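Local coordinates for endo-1,4-beta-mannanase (Eisenia fetida, PDB 5Y6T), which probably hydrolyses internal β-1,4-mannosidic linkages of mannan chains, as a cold-adapted glycoside hydrolase of family GH5, at residues L66-H71 with V111-V116; F102-Y107 with S154-L159; Y263-Y268 with S285-D290; N293-F298 with Q318-A323. All coordinates share one frame; numbering follows the deposited sequence. Where two conformers were deposited one is given.

The four contacts sample one (β/α)8 barrel, the fold of GH5 enzymes. Interactions 1 and 2 meet directly, V113 N lying 2.8 Å from A158 O, a probable hydrogen bond. Across the barrel, interactions 3 and 4 have centres about 8 Å apart and use the adjacent strands 262-266 and 293-297. E297 of interaction 4 ties three contacts together, with OE2 3.0 Å from R67 NH1 in a salt bridge and OE1 2.7 Å from Y268 OH. A Tris molecule, probably from the crystallisation liquor, binds E297, lies about 4 Å from the W69 side chain and may mark the substrate pocket. Interaction 2 lies across the chain's centre from interaction 3, centres about 27 Å apart.

Interaction 1 of 4, residues L66-H71 with V111-V116; sequences LRIWVH and VLVFIV
Residues L66-W69 pair with V113-V116 as parallel barrel strands. Five N-H···O bonds run from L66 N to L112 O (3.0 Å) through F114 N to L66 O, I68 N to F114 O and V116 N to I68 O, the last at 169°, up to V70 N with V116 O (2.9 Å). CA-H···O contacts lie between them, R67 CA approaching F114 O at 3.3 Å.

Apolar contacts cover both faces. On one, L66 reaches V111 and V113 with CD2 and CD1, and V113 CG1 also touches I68 CG2. On the other, V116 lies alongside W69, V116 CB 3.6 Å from W69 CD1, while V116 CG2 sits over a guanidinium face of R67, 3.5 Å from R67 NE. Where the chain turns a corner, V70 CG2 presses on I115 CG2 at a tight 3.4 Å.

Polar contacts centre on R67. With CG anti to the backbone N (chi1 -179°) and the chain extended to NE, its guanidinium reaches the edge of the W69 indole, NH1 in the indole plane and W69 NE1 3.4 Å above the guanidinium plane, toward its rim, and binds E163, E297 and N28. A methionine in its place would probably leave both glutamates without their basic mate and the indole edge without its charged neighbour.

Strand 20-28 flanks 65-72 and strand 159-163 flanks 112-119, while helices 42-60 and 95-108 cover the L66, I68 and V113 face.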
loop_
_atom_site.group_PDB
_atom_site.type_symbol
_atom_site.label_atom_id
_atom_site.label_comp_id
_atom_site.label_asym_id
_atom_site.label_seq_id
_atom_site.Cartn_x
_atom_site.Cartn_y
_atom_site.Cartn_z
ATOM N N LEU A 66 0.192 -7.161 7.350
ATOM C CA LEU A 66 -0.527 -5.957 7.662
ATOM C C LEU A 66 -0.048 -4.794 6.815
ATOM O O LEU A 66 1.095 -4.765 6.391
ATOM C CB LEU A 66 -0.473 -5.632 9.181
ATOM C CG LEU A 66 0.836 -5.179 9.795
ATOM C CD1 LEU A 66 1.162 -3.691 9.579
ATOM C CD2 LEU A 66 0.872 -5.573 11.225
ATOM N N ARG A 67 -0.913 -3.814 6.640
ATOM C CA ARG A 67 -0.588 -2.569 5.950
ATOM C C ARG A 67 -0.802 -1.408 6.893
ATOM O O ARG A 67 -1.850 -1.284 7.504
ATOM C CB ARG A 67 -1.474 -2.419 4.699
ATOM C CG ARG A 67 -1.232 -1.169 3.845
ATOM C CD ARG A 67 -1.942 -1.401 2.502
ATOM N NE ARG A 67 -1.897 -0.256 1.593
ATOM C CZ ARG A 67 -2.896 0.609 1.417
ATOM N NH1 ARG A 67 -3.998 0.616 2.191
ATOM N NH2 ARG A 67 -2.749 1.547 0.475
ATOM N N ILE A 68 0.190 -0.554 7.012
ATOM C CA ILE A 68 0.166 0.536 7.974
ATOM C C ILE A 68 0.689 1.823 7.335
ATOM O O ILE A 68 1.603 1.829 6.470
ATOM C CB ILE A 68 1.016 0.192 9.227
ATOM C CG1 ILE A 68 0.764 1.260 10.321
ATOM C CG2 ILE A 68 2.508 -0.004 8.918
ATOM C CD1 ILE A 68 1.075 0.757 11.716
ATOM N N TRP A 69 0.131 2.934 7.758
ATOM C CA TRP A 69 0.400 4.227 7.123
ATOM C C TRP A 69 1.225 5.111 8.031
ATOM O O TRP A 69 1.028 5.096 9.266
ATOM C CB TRP A 69 -0.887 4.941 6.818
ATOM C CG TRP A 69 -1.846 4.302 5.859
ATOM C CD1 TRP A 69 -1.781 3.051 5.295
ATOM C CD2 TRP A 69 -3.028 4.904 5.348
ATOM N NE1 TRP A 69 -2.906 2.830 4.493
ATOM C CE2 TRP A 69 -3.671 3.960 4.510
ATOM C CE3 TRP A 69 -3.649 6.148 5.537
ATOM C CZ2 TRP A 69 -4.884 4.240 3.853
ATOM C CZ3 TRP A 69 -4.829 6.414 4.871
ATOM C CH2 TRP A 69 -5.438 5.471 4.048
ATOM N N VAL A 70 2.045 5.953 7.417
ATOM C CA VAL A 70 3.001 6.773 8.200
ATOM C C VAL A 70 2.743 8.254 8.023
ATOM O O VAL A 70 2.093 8.837 8.910
ATOM C CB VAL A 70 4.473 6.408 7.894
ATOM C CG1 VAL A 70 5.450 7.200 8.750
ATOM C CG2 VAL A 70 4.715 4.887 8.033
ATOM N N HIS A 71 3.188 8.917 6.973
ATOM C CA HIS A 71 3.060 10.374 6.945
ATOM C C HIS A 71 1.627 10.867 6.690
ATOM O O HIS A 71 1.266 12.012 7.102
ATOM C CB HIS A 71 3.925 11.019 5.866
ATOM C CG HIS A 71 5.377 10.644 5.931
ATOM N ND1 HIS A 71 6.141 10.810 7.064
ATOM C CD2 HIS A 71 6.222 10.256 4.956
ATOM C CE1 HIS A 71 7.406 10.500 6.795
ATOM N NE2 HIS A 71 7.475 10.146 5.516
ATOM N N VAL A 111 4.774 -11.981 11.025
ATOM C CA VAL A 111 3.895 -11.076 10.269
ATOM C C VAL A 111 4.745 -10.121 9.418
ATOM O O VAL A 111 5.698 -9.513 9.907
ATOM C CB VAL A 111 3.062 -10.253 11.247
ATOM C CG1 VAL A 111 2.293 -9.138 10.593
ATOM C CG2 VAL A 111 2.143 -11.165 12.036
ATOM N N LEU A 112 4.410 -10.075 8.123
ATOM C CA LEU A 112 5.013 -9.188 7.156
ATOM C C LEU A 112 4.311 -7.827 7.151
ATOM O O LEU A 112 3.084 -7.730 7.063
ATOM C CB LEU A 112 4.924 -9.820 5.774
ATOM C CG LEU A 112 5.979 -10.954 5.582
ATOM C CD1 LEU A 112 5.659 -11.857 4.390
ATOM C CD2 LEU A 112 7.387 -10.393 5.480
ATOM N N VAL A 113 5.100 -6.775 7.169
ATOM C CA VAL A 113 4.627 -5.393 7.287
ATOM C C VAL A 113 4.814 -4.650 5.970
ATOM O O VAL A 113 5.900 -4.662 5.394
ATOM C CB VAL A 113 5.417 -4.676 8.383
ATOM C CG1 VAL A 113 5.060 -3.208 8.498
ATOM C CG2 VAL A 113 5.080 -5.330 9.759
ATOM N N PHE A 114 3.756 -3.976 5.539
ATOM C CA PHE A 114 3.771 -3.120 4.365
ATOM C C PHE A 114 3.532 -1.701 4.806
ATOM O O PHE A 114 2.507 -1.407 5.426
ATOM C CB PHE A 114 2.773 -3.621 3.321
ATOM C CG PHE A 114 3.127 -5.009 2.795
ATOM C CD1 PHE A 114 2.874 -6.164 3.553
ATOM C CD2 PHE A 114 3.823 -5.158 1.621
ATOM C CE1 PHE A 114 3.247 -7.452 3.098
ATOM C CE2 PHE A 114 4.187 -6.425 1.173
ATOM C CZ PHE A 114 3.948 -7.558 1.940
ATOM N N ILE A 115 4.455 -0.842 4.457
ATOM C CA ILE A 115 4.542 0.552 4.991
ATOM C C ILE A 115 4.202 1.557 3.917
ATOM O O ILE A 115 4.883 1.622 2.909
ATOM C CB ILE A 115 5.935 0.878 5.574
ATOM C CG1 ILE A 115 6.391 -0.202 6.580
ATOM C CG2 ILE A 115 5.940 2.243 6.236
ATOM C CD1 ILE A 115 7.838 -0.090 7.012
ATOM N N VAL A 116 3.153 2.333 4.182
ATOM C CA VAL A 116 2.646 3.334 3.278
ATOM C C VAL A 116 3.100 4.727 3.680
ATOM O O VAL A 116 2.706 5.216 4.717
ATOM C CB VAL A 116 1.100 3.283 3.169
ATOM C CG1 VAL A 116 0.679 4.218 2.085
ATOM C CG2 VAL A 116 0.585 1.874 2.847
#

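Interaction 2 of 4, residues F102-Y107 with S154-L159; sequences FLDVAY and SGKVAL
D104 and K156 meet because their torsions converge: D104 turns CG to the side of its backbone N (chi1 -69°), and K156 bends at chi2 (-67°) before running straight to NZ. The contact belongs to the outer layer of a (β/α)8 barrel, where helix 95-108 packs against the loop leading into strand 159-163. K156 NZ donates to the syn lone pair of D104 OD1 at 2.8 Å, in a salt bridge on the exposed side of the helix. A second link runs through a water that accepts from NZ and donates to D104 OD2, so both carboxylate oxygens are engaged. A leucine instead of the lysine would probably leave D104 without its counter-charge and its bridging water without a donor.

Below the charges the contact turns apolar. L103 spreads its branches over the loop, CD1 lying 4.0 Å from K156 CG and CD2 3.8 Å from L159 CA. The type I turn from K156 to L159 brings the small A158 deep against the helix, its CB 3.7 Å from A106 CB and 3.5 Å from Y107 N. At the other end V157 CB approaches Y107 CD1 at 3.8 Å, its side chain slanting across the tyrosine. V113 of strand 112-119 backs L103 and A106 from the barrel side. L103 O, already accepting from Y107 N within the helix, also accepts a hydrogen bond from a water at 2.9 Å, and that water in turn accepts from A158 N.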
loop_
_atom_site.group_PDB
_atom_site.type_symbol
_atom_site.label_atom_id
_atom_site.label_comp_id
_atom_site.label_asym_id
_atom_site.label_seq_id
_atom_site.Cartn_x
_atom_site.Cartn_y
_atom_site.Cartn_z
ATOM N N PHE A 102 8.644 -1.854 15.786
ATOM C CA PHE A 102 7.390 -2.444 15.251
ATOM C C PHE A 102 7.733 -3.687 14.394
ATOM O O PHE A 102 7.185 -4.766 14.580
ATOM C CB PHE A 102 6.663 -1.383 14.438
ATOM C CG PHE A 102 5.331 -1.831 13.896
ATOM C CD1 PHE A 102 4.246 -1.958 14.753
ATOM C CD2 PHE A 102 5.140 -1.956 12.545
ATOM C CE1 PHE A 102 3.010 -2.319 14.288
ATOM C CE2 PHE A 102 3.897 -2.285 12.052
ATOM C CZ PHE A 102 2.811 -2.443 12.913
ATOM N N LEU A 103 8.755 -3.543 13.565
ATOM C CA LEU A 103 9.212 -4.601 12.710
ATOM C C LEU A 103 9.857 -5.740 13.455
ATOM O O LEU A 103 9.703 -6.907 13.055
ATOM C CB LEU A 103 10.183 -4.078 11.644
ATOM C CG LEU A 103 9.561 -3.172 10.581
ATOM C CD1 LEU A 103 10.553 -2.345 9.856
ATOM C CD2 LEU A 103 8.779 -4.002 9.569
ATOM N N ASP A 104 10.532 -5.433 14.564
ATOM C CA ASP A 104 11.051 -6.526 15.391
ATOM C C ASP A 104 9.921 -7.367 16.007
ATOM O O ASP A 104 10.071 -8.585 16.128
ATOM C CB ASP A 104 11.985 -5.963 16.485
ATOM C CG ASP A 104 13.267 -5.408 15.961
ATOM O OD1 ASP A 104 13.664 -5.586 14.733
ATOM O OD2 ASP A 104 13.931 -4.803 16.815
ATOM N N VAL A 105 8.851 -6.696 16.467
ATOM C CA VAL A 105 7.664 -7.412 16.973
ATOM C C VAL A 105 7.003 -8.236 15.858
ATOM O O VAL A 105 6.629 -9.395 16.041
ATOM C CB VAL A 105 6.726 -6.493 17.696
ATOM C CG1 VAL A 105 5.496 -7.234 18.140
ATOM C CG2 VAL A 105 7.426 -5.978 18.974
ATOM N N ALA A 106 6.927 -7.641 14.660
ATOM C CA ALA A 106 6.330 -8.367 13.530
ATOM C C ALA A 106 7.149 -9.614 13.243
ATOM O O ALA A 106 6.559 -10.690 12.995
ATOM C CB ALA A 106 6.248 -7.457 12.315
ATOM N N TYR A 107 8.480 -9.513 13.282
ATOM C CA TYR A 107 9.304 -10.694 13.011
ATOM C C TYR A 107 9.079 -11.798 14.036
ATOM O O TYR A 107 8.923 -12.970 13.696
ATOM C CB TYR A 107 10.758 -10.260 12.984
ATOM C CG TYR A 107 11.751 -11.377 12.835
ATOM C CD1 TYR A 107 11.841 -12.078 11.677
ATOM C CD2 TYR A 107 12.689 -11.619 13.835
ATOM C CE1 TYR A 107 12.795 -13.109 11.523
ATOM C CE2 TYR A 107 13.649 -12.655 13.692
ATOM C CZ TYR A 107 13.685 -13.366 12.531
ATOM O OH TYR A 107 14.599 -14.390 12.375
ATOM N N SER A 154 16.683 -1.922 6.083
ATOM C CA SER A 154 16.871 -2.877 4.960
ATOM C C SER A 154 17.233 -4.270 5.360
ATOM O O SER A 154 17.274 -5.134 4.520
ATOM C CB SER A 154 17.968 -2.357 4.001
ATOM O OG SER A 154 19.253 -2.333 4.617
ATOM N N GLY A 155 17.520 -4.466 6.645
ATOM C CA GLY A 155 17.774 -5.805 7.144
ATOM C C GLY A 155 16.661 -6.445 7.946
ATOM O O GLY A 155 16.741 -7.610 8.308
ATOM N N LYS A 156 15.539 -5.738 8.090
ATOM C CA LYS A 156 14.449 -6.230 8.913
ATOM C C LYS A 156 13.671 -7.270 8.074
ATOM O O LYS A 156 13.054 -6.973 7.058
ATOM C CB LYS A 156 13.539 -5.092 9.324
ATOM C CG LYS A 156 14.201 -4.045 10.176
ATOM C CD LYS A 156 14.571 -4.583 11.514
ATOM C CE LYS A 156 15.250 -3.506 12.342
ATOM N NZ LYS A 156 15.710 -4.060 13.658
ATOM N N VAL A 157 13.673 -8.498 8.541
ATOM C CA VAL A 157 13.072 -9.605 7.802
ATOM C C VAL A 157 11.556 -9.501 7.657
ATOM O O VAL A 157 10.979 -9.950 6.674
ATOM C CB VAL A 157 13.475 -10.939 8.444
ATOM C CG1 VAL A 157 12.845 -12.083 7.691
ATOM C CG2 VAL A 157 14.997 -11.053 8.282
ATOM N N ALA A 158 10.915 -8.883 8.632
ATOM C CA ALA A 158 9.452 -8.691 8.585
ATOM C C ALA A 158 9.025 -7.522 7.718
ATOM O O ALA A 158 7.800 -7.222 7.688
ATOM C CB ALA A 158 8.887 -8.494 9.976
ATOM N N LEU A 159 9.962 -6.804 7.087
ATOM C CA LEU A 159 9.568 -5.690 6.203
ATOM C C LEU A 159 9.162 -6.319 4.879
ATOM O O LEU A 159 10.018 -6.729 4.094
ATOM C CB LEU A 159 10.693 -4.723 6.014
ATOM C CG LEU A 159 10.578 -3.451 5.174
ATOM C CD1 LEU A 159 9.149 -2.969 5.055
ATOM C CD2 LEU A 159 11.515 -2.355 5.696
HETATM O O HOH W 1 11.885 -7.453 11.162
HETATM O O HOH W 2 15.717 -2.547 16.160
#

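Interaction 3 of 4, residues Y263-Y268 with S285-D290; sequences YQMHTY and SQYNLD
This is a Met-aromatic contact flanked by a tyrosine-carboxylate hydrogen bond, formed where the long loop after strand 262-266 folds back over the residues it has just left. M265 supplies the sulfur. Its chain is extended beyond CG (chi2 179°), which lays the thioether across one face of the Y287 ring. CE stands over the ring centre, 3.5 Å from the centroid and only 4° off the normal, in a CH-pi contact, while SD lies nearer the hydroxyl end, 3.5 Å from Y287 CE2. The ring's own OH reaches S277 O in the same loop, which holds the hydroxyl end of the ring.

Y263 makes the hydrogen bond. Its OH donates to the syn lone pair of D290 OD1 at 2.7 Å, and ring and carboxylate are nearly coplanar, 5° apart. Between the two tyrosines L289 fills in, with its CB 3.8 Å from Y263 CD2 and its CD1 a looser 4.4 Å from M265 CE. The Y287 end is buried, whereas D290 is exposed.

On the barrel side, strand 293-297 pairs with this strand through backbone bonds from Y263 and M265 to N294, and N293 packs against Y263, M265 and Y287.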
loop_
_atom_site.group_PDB
_atom_site.type_symbol
_atom_site.label_atom_id
_atom_site.label_comp_id
_atom_site.label_asym_id
_atom_site.label_seq_id
_atom_site.Cartn_x
_atom_site.Cartn_y
_atom_site.Cartn_z
ATOM N N TYR A 263 1.054 -5.007 -8.226
ATOM C CA TYR A 263 -0.144 -4.147 -8.336
ATOM C C TYR A 263 -1.035 -4.404 -7.067
ATOM O O TYR A 263 -0.895 -5.415 -6.341
ATOM C CB TYR A 263 -0.918 -4.427 -9.610
ATOM C CG TYR A 263 -0.121 -4.106 -10.838
ATOM C CD1 TYR A 263 0.278 -2.799 -11.129
ATOM C CD2 TYR A 263 0.248 -5.079 -11.721
ATOM C CE1 TYR A 263 1.018 -2.506 -12.242
ATOM C CE2 TYR A 263 1.008 -4.779 -12.865
ATOM C CZ TYR A 263 1.408 -3.467 -13.105
ATOM O OH TYR A 263 2.114 -3.064 -14.212
ATOM N N GLN A 264 -1.891 -3.425 -6.808
ATOM C CA GLN A 264 -2.727 -3.491 -5.624
ATOM C C GLN A 264 -4.011 -2.701 -5.911
ATOM O O GLN A 264 -3.948 -1.501 -6.100
ATOM C CB GLN A 264 -1.970 -2.898 -4.432
ATOM C CG GLN A 264 -2.816 -2.791 -3.181
ATOM C CD GLN A 264 -2.219 -2.042 -2.020
ATOM O OE1 GLN A 264 -2.972 -1.542 -1.155
ATOM N NE2 GLN A 264 -0.938 -1.872 -2.010
ATOM N N MET A 265 -5.134 -3.381 -5.981
ATOM C CA MET A 265 -6.397 -2.759 -6.230
ATOM C C MET A 265 -7.238 -2.820 -4.997
ATOM O O MET A 265 -7.403 -3.867 -4.406
ATOM C CB MET A 265 -7.131 -3.577 -7.312
ATOM C CG MET A 265 -6.411 -3.505 -8.645
ATOM S SD MET A 265 -7.340 -4.500 -9.771
ATOM C CE MET A 265 -6.550 -4.194 -11.321
ATOM N N HIS A 266 -7.758 -1.691 -4.581
ATOM C CA HIS A 266 -8.782 -1.628 -3.532
ATOM C C HIS A 266 -10.176 -1.738 -4.150
ATOM O O HIS A 266 -10.345 -1.471 -5.361
ATOM C CB HIS A 266 -8.699 -0.289 -2.846
ATOM C CG HIS A 266 -7.354 -0.049 -2.235
ATOM N ND1 HIS A 266 -6.956 1.185 -1.747
ATOM C CD2 HIS A 266 -6.276 -0.860 -2.135
ATOM C CE1 HIS A 266 -5.722 1.082 -1.304
ATOM N NE2 HIS A 266 -5.287 -0.143 -1.525
ATOM N N THR A 267 -11.154 -2.222 -3.393
ATOM C CA THR A 267 -12.451 -2.287 -4.016
ATOM C C THR A 267 -13.524 -2.160 -2.966
ATOM O O THR A 267 -13.505 -2.875 -1.933
ATOM C CB THR A 267 -12.663 -3.546 -4.901
ATOM O OG1 THR A 267 -13.943 -3.450 -5.636
ATOM C CG2 THR A 267 -12.624 -4.856 -4.022
ATOM N N TYR A 268 -14.443 -1.256 -3.242
ATOM C CA TYR A 268 -15.633 -1.068 -2.425
ATOM C C TYR A 268 -16.841 -0.895 -3.301
ATOM O O TYR A 268 -16.738 -0.397 -4.449
ATOM C CB TYR A 268 -15.490 0.192 -1.618
ATOM C CG TYR A 268 -14.337 0.115 -0.614
ATOM C CD1 TYR A 268 -14.522 -0.491 0.645
ATOM C CD2 TYR A 268 -13.080 0.637 -0.912
ATOM C CE1 TYR A 268 -13.522 -0.445 1.593
ATOM C CE2 TYR A 268 -12.041 0.625 0.009
ATOM C CZ TYR A 268 -12.246 0.045 1.265
ATOM O OH TYR A 268 -11.252 0.073 2.209
ATOM N N SER A 285 -6.467 -12.993 -13.472
ATOM C CA SER A 285 -5.974 -13.188 -14.849
ATOM C C SER A 285 -6.648 -12.315 -15.895
ATOM O O SER A 285 -5.994 -11.913 -16.879
ATOM C CB SER A 285 -6.053 -14.649 -15.253
ATOM O OG SER A 285 -4.998 -15.378 -14.661
ATOM N N GLN A 286 -7.923 -11.974 -15.701
ATOM C CA GLN A 286 -8.611 -11.095 -16.661
ATOM C C GLN A 286 -8.033 -9.716 -16.745
ATOM O O GLN A 286 -8.243 -9.058 -17.750
ATOM C CB GLN A 286 -10.101 -11.077 -16.394
ATOM C CG GLN A 286 -10.720 -12.421 -16.773
ATOM C CD GLN A 286 -12.185 -12.515 -16.548
ATOM O OE1 GLN A 286 -12.822 -11.550 -16.127
ATOM N NE2 GLN A 286 -12.731 -13.682 -16.826
ATOM N N TYR A 287 -7.293 -9.271 -15.726
ATOM C CA TYR A 287 -6.628 -8.006 -15.806
ATOM C C TYR A 287 -5.389 -8.002 -16.702
ATOM O O TYR A 287 -4.855 -6.905 -17.048
ATOM C CB TYR A 287 -6.246 -7.465 -14.421
ATOM C CG TYR A 287 -7.392 -7.191 -13.503
ATOM C CD1 TYR A 287 -8.425 -6.370 -13.923
ATOM C CD2 TYR A 287 -7.422 -7.697 -12.233
ATOM C CE1 TYR A 287 -9.507 -6.091 -13.070
ATOM C CE2 TYR A 287 -8.453 -7.402 -11.360
ATOM C CZ TYR A 287 -9.481 -6.603 -11.779
ATOM O OH TYR A 287 -10.529 -6.342 -10.878
ATOM N N ASN A 288 -4.900 -9.190 -17.045
ATOM C CA ASN A 288 -3.723 -9.402 -17.904
ATOM C C ASN A 288 -2.499 -8.516 -17.500
ATOM O O ASN A 288 -1.981 -7.672 -18.286
ATOM C CB ASN A 288 -4.052 -9.155 -19.380
ATOM C CG ASN A 288 -2.972 -9.740 -20.250
ATOM O OD1 ASN A 288 -2.277 -10.659 -19.823
ATOM N ND2 ASN A 288 -2.730 -9.110 -21.378
ATOM N N LEU A 289 -2.156 -8.613 -16.219
ATOM C CA LEU A 289 -1.070 -7.831 -15.624
ATOM C C LEU A 289 0.256 -8.522 -15.739
ATOM O O LEU A 289 0.319 -9.759 -15.737
ATOM C CB LEU A 289 -1.393 -7.543 -14.122
ATOM C CG LEU A 289 -2.699 -6.796 -13.901
ATOM C CD1 LEU A 289 -3.122 -6.786 -12.433
ATOM C CD2 LEU A 289 -2.684 -5.403 -14.461
ATOM N N ASP A 290 1.294 -7.704 -15.763
ATOM C CA ASP A 290 2.704 -8.112 -15.726
ATOM C C ASP A 290 3.374 -8.193 -14.366
ATOM O O ASP A 290 4.618 -8.297 -14.264
ATOM C CB ASP A 290 3.553 -7.259 -16.713
ATOM C CG ASP A 290 3.578 -5.770 -16.354
ATOM O OD1 ASP A 290 2.856 -5.363 -15.433
ATOM O OD2 ASP A 290 4.121 -4.940 -17.159
#

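Interaction 4 of 4, residues N293-F298 with Q318-A323; sequences NNIGEF and QGYCGA
I295 lays its side chain over one face of the Y320 ring. I295 CD1 stands 3.8 Å from the ring centroid, 6° off the normal, and I295 CG1 comes within 3.6 Å of Y320 CD2. The torsion that sends CG1 to the backbone N side (chi1 -49°), followed by an extended chi2, carries the ethyl arm across the tyrosine. N293 lies alongside the same ring, its ND2 3.7 Å from Y320 CE2 and its amide turned 55° from the ring plane. That ND2 is held by N284, and Y320 OH by V282 O. F298 CE1 meets A323 CB at 3.7 Å.

Two backbone hydrogen bonds join the segments, C321 N to N293 O and I295 N to G322 O, both 2.9 Å. I295 and A323 form a single beta bridge, I295 also bonding W324, and A323 CA adds a CA-H···O contact to I295 O. A water accepts from N293 N and donates to G319 O.

Helix 308-317, which connects the two segments, covers I295 and A323 from outside. This is the β-α-β crossover between the last two strands of a (β/α)8 barrel; E297, on the seventh, lies in a position consistent with the GH5 nucleophile.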
loop_
_atom_site.group_PDB
_atom_site.type_symbol
_atom_site.label_atom_id
_atom_site.label_comp_id
_atom_site.label_asym_id
_atom_site.label_seq_id
_atom_site.Cartn_x
_atom_site.Cartn_y
_atom_site.Cartn_z
ATOM N N ASN A 293 -1.026 -9.198 -8.185
ATOM C CA ASN A 293 -1.990 -8.206 -7.765
ATOM C C ASN A 293 -2.582 -8.601 -6.451
ATOM O O ASN A 293 -3.071 -9.709 -6.322
ATOM C CB ASN A 293 -3.099 -8.161 -8.827
ATOM C CG ASN A 293 -4.052 -7.008 -8.656
ATOM O OD1 ASN A 293 -3.781 -6.029 -7.949
ATOM N ND2 ASN A 293 -5.129 -7.061 -9.379
ATOM N N ASN A 294 -2.640 -7.651 -5.526
ATOM C CA ASN A 294 -3.157 -7.773 -4.145
ATOM C C ASN A 294 -4.412 -7.010 -4.004
ATOM O O ASN A 294 -4.454 -5.880 -4.385
ATOM C CB ASN A 294 -2.089 -7.260 -3.222
ATOM C CG ASN A 294 -2.483 -7.315 -1.752
ATOM O OD1 ASN A 294 -3.607 -7.006 -1.381
ATOM N ND2 ASN A 294 -1.536 -7.658 -0.913
ATOM N N ILE A 295 -5.493 -7.608 -3.448
ATOM C CA ILE A 295 -6.695 -6.816 -3.178
ATOM C C ILE A 295 -6.398 -6.145 -1.814
ATOM O O ILE A 295 -6.737 -6.710 -0.740
ATOM C CB ILE A 295 -7.963 -7.662 -3.159
ATOM C CG1 ILE A 295 -8.064 -8.575 -4.402
ATOM C CG2 ILE A 295 -9.180 -6.747 -2.982
ATOM C CD1 ILE A 295 -9.387 -9.366 -4.541
ATOM N N GLY A 296 -5.837 -4.936 -1.888
ATOM C CA GLY A 296 -5.179 -4.236 -0.746
ATOM C C GLY A 296 -6.131 -3.587 0.250
ATOM O O GLY A 296 -5.726 -3.154 1.320
ATOM N N GLU A 297 -7.402 -3.398 -0.159
ATOM C CA GLU A 297 -8.473 -2.980 0.734
ATOM C C GLU A 297 -9.820 -3.503 0.192
ATOM O O GLU A 297 -10.068 -3.494 -1.008
ATOM C CB GLU A 297 -8.630 -1.482 0.780
ATOM C CG GLU A 297 -7.477 -0.644 1.335
ATOM C CD GLU A 297 -7.763 0.854 1.428
ATOM O OE1 GLU A 297 -9.005 1.239 1.352
ATOM O OE2 GLU A 297 -6.776 1.660 1.580
ATOM N N PHE A 298 -10.678 -3.866 1.128
ATOM C CA PHE A 298 -12.098 -4.197 0.904
ATOM C C PHE A 298 -12.694 -4.379 2.272
ATOM O O PHE A 298 -11.991 -4.493 3.263
ATOM C CB PHE A 298 -12.270 -5.504 0.121
ATOM C CG PHE A 298 -11.612 -6.683 0.748
ATOM C CD1 PHE A 298 -10.238 -6.948 0.618
ATOM C CD2 PHE A 298 -12.304 -7.485 1.618
ATOM C CE1 PHE A 298 -9.653 -8.043 1.237
ATOM C CE2 PHE A 298 -11.707 -8.531 2.275
ATOM C CZ PHE A 298 -10.387 -8.805 2.131
ATOM N N GLN A 318 -8.834 -17.042 -6.798
ATOM C CA GLN A 318 -9.030 -16.483 -8.157
ATOM C C GLN A 318 -7.831 -15.633 -8.585
ATOM O O GLN A 318 -7.998 -14.708 -9.437
ATOM C CB GLN A 318 -10.322 -15.660 -8.141
ATOM C CG GLN A 318 -11.553 -16.549 -7.886
ATOM C CD GLN A 318 -11.757 -17.560 -9.001
ATOM O OE1 GLN A 318 -11.398 -17.309 -10.117
ATOM N NE2 GLN A 318 -12.369 -18.716 -8.681
ATOM N N GLY A 319 -6.648 -15.947 -8.071
ATOM C CA GLY A 319 -5.405 -15.460 -8.756
ATOM C C GLY A 319 -4.686 -14.269 -8.131
ATOM O O GLY A 319 -3.676 -13.785 -8.662
ATOM N N TYR A 320 -5.158 -13.828 -6.965
ATOM C CA TYR A 320 -4.540 -12.673 -6.270
ATOM C C TYR A 320 -3.436 -13.131 -5.320
ATOM O O TYR A 320 -3.381 -14.282 -4.900
ATOM C CB TYR A 320 -5.603 -11.829 -5.564
ATOM C CG TYR A 320 -6.646 -11.300 -6.510
ATOM C CD1 TYR A 320 -7.746 -12.073 -6.885
ATOM C CD2 TYR A 320 -6.467 -10.110 -7.182
ATOM C CE1 TYR A 320 -8.675 -11.643 -7.822
ATOM C CE2 TYR A 320 -7.363 -9.673 -8.097
ATOM C CZ TYR A 320 -8.474 -10.424 -8.438
ATOM O OH TYR A 320 -9.322 -9.955 -9.384
ATOM N N CYS A 321 -2.504 -12.226 -4.993
ATOM C CA CYS A 321 -1.413 -12.536 -4.124
ATOM C C CYS A 321 -1.589 -12.030 -2.677
ATOM O O CYS A 321 -0.707 -12.157 -1.859
ATOM C CB CYS A 321 -0.080 -12.036 -4.682
ATOM S SG CYS A 321 0.142 -10.230 -4.682
ATOM N N GLY A 322 -2.735 -11.451 -2.397
ATOM C CA GLY A 322 -3.043 -11.020 -1.052
ATOM C C GLY A 322 -4.437 -10.412 -0.984
ATOM O O GLY A 322 -5.086 -10.122 -2.006
ATOM N N ALA A 323 -4.856 -10.248 0.284
ATOM C CA ALA A 323 -6.089 -9.647 0.662
ATOM C C ALA A 323 -5.929 -8.963 2.032
ATOM O O ALA A 323 -5.580 -9.632 2.966
ATOM C CB ALA A 323 -7.138 -10.732 0.711
HETATM O O HOH W 3 -1.462 -12.202 -8.269
#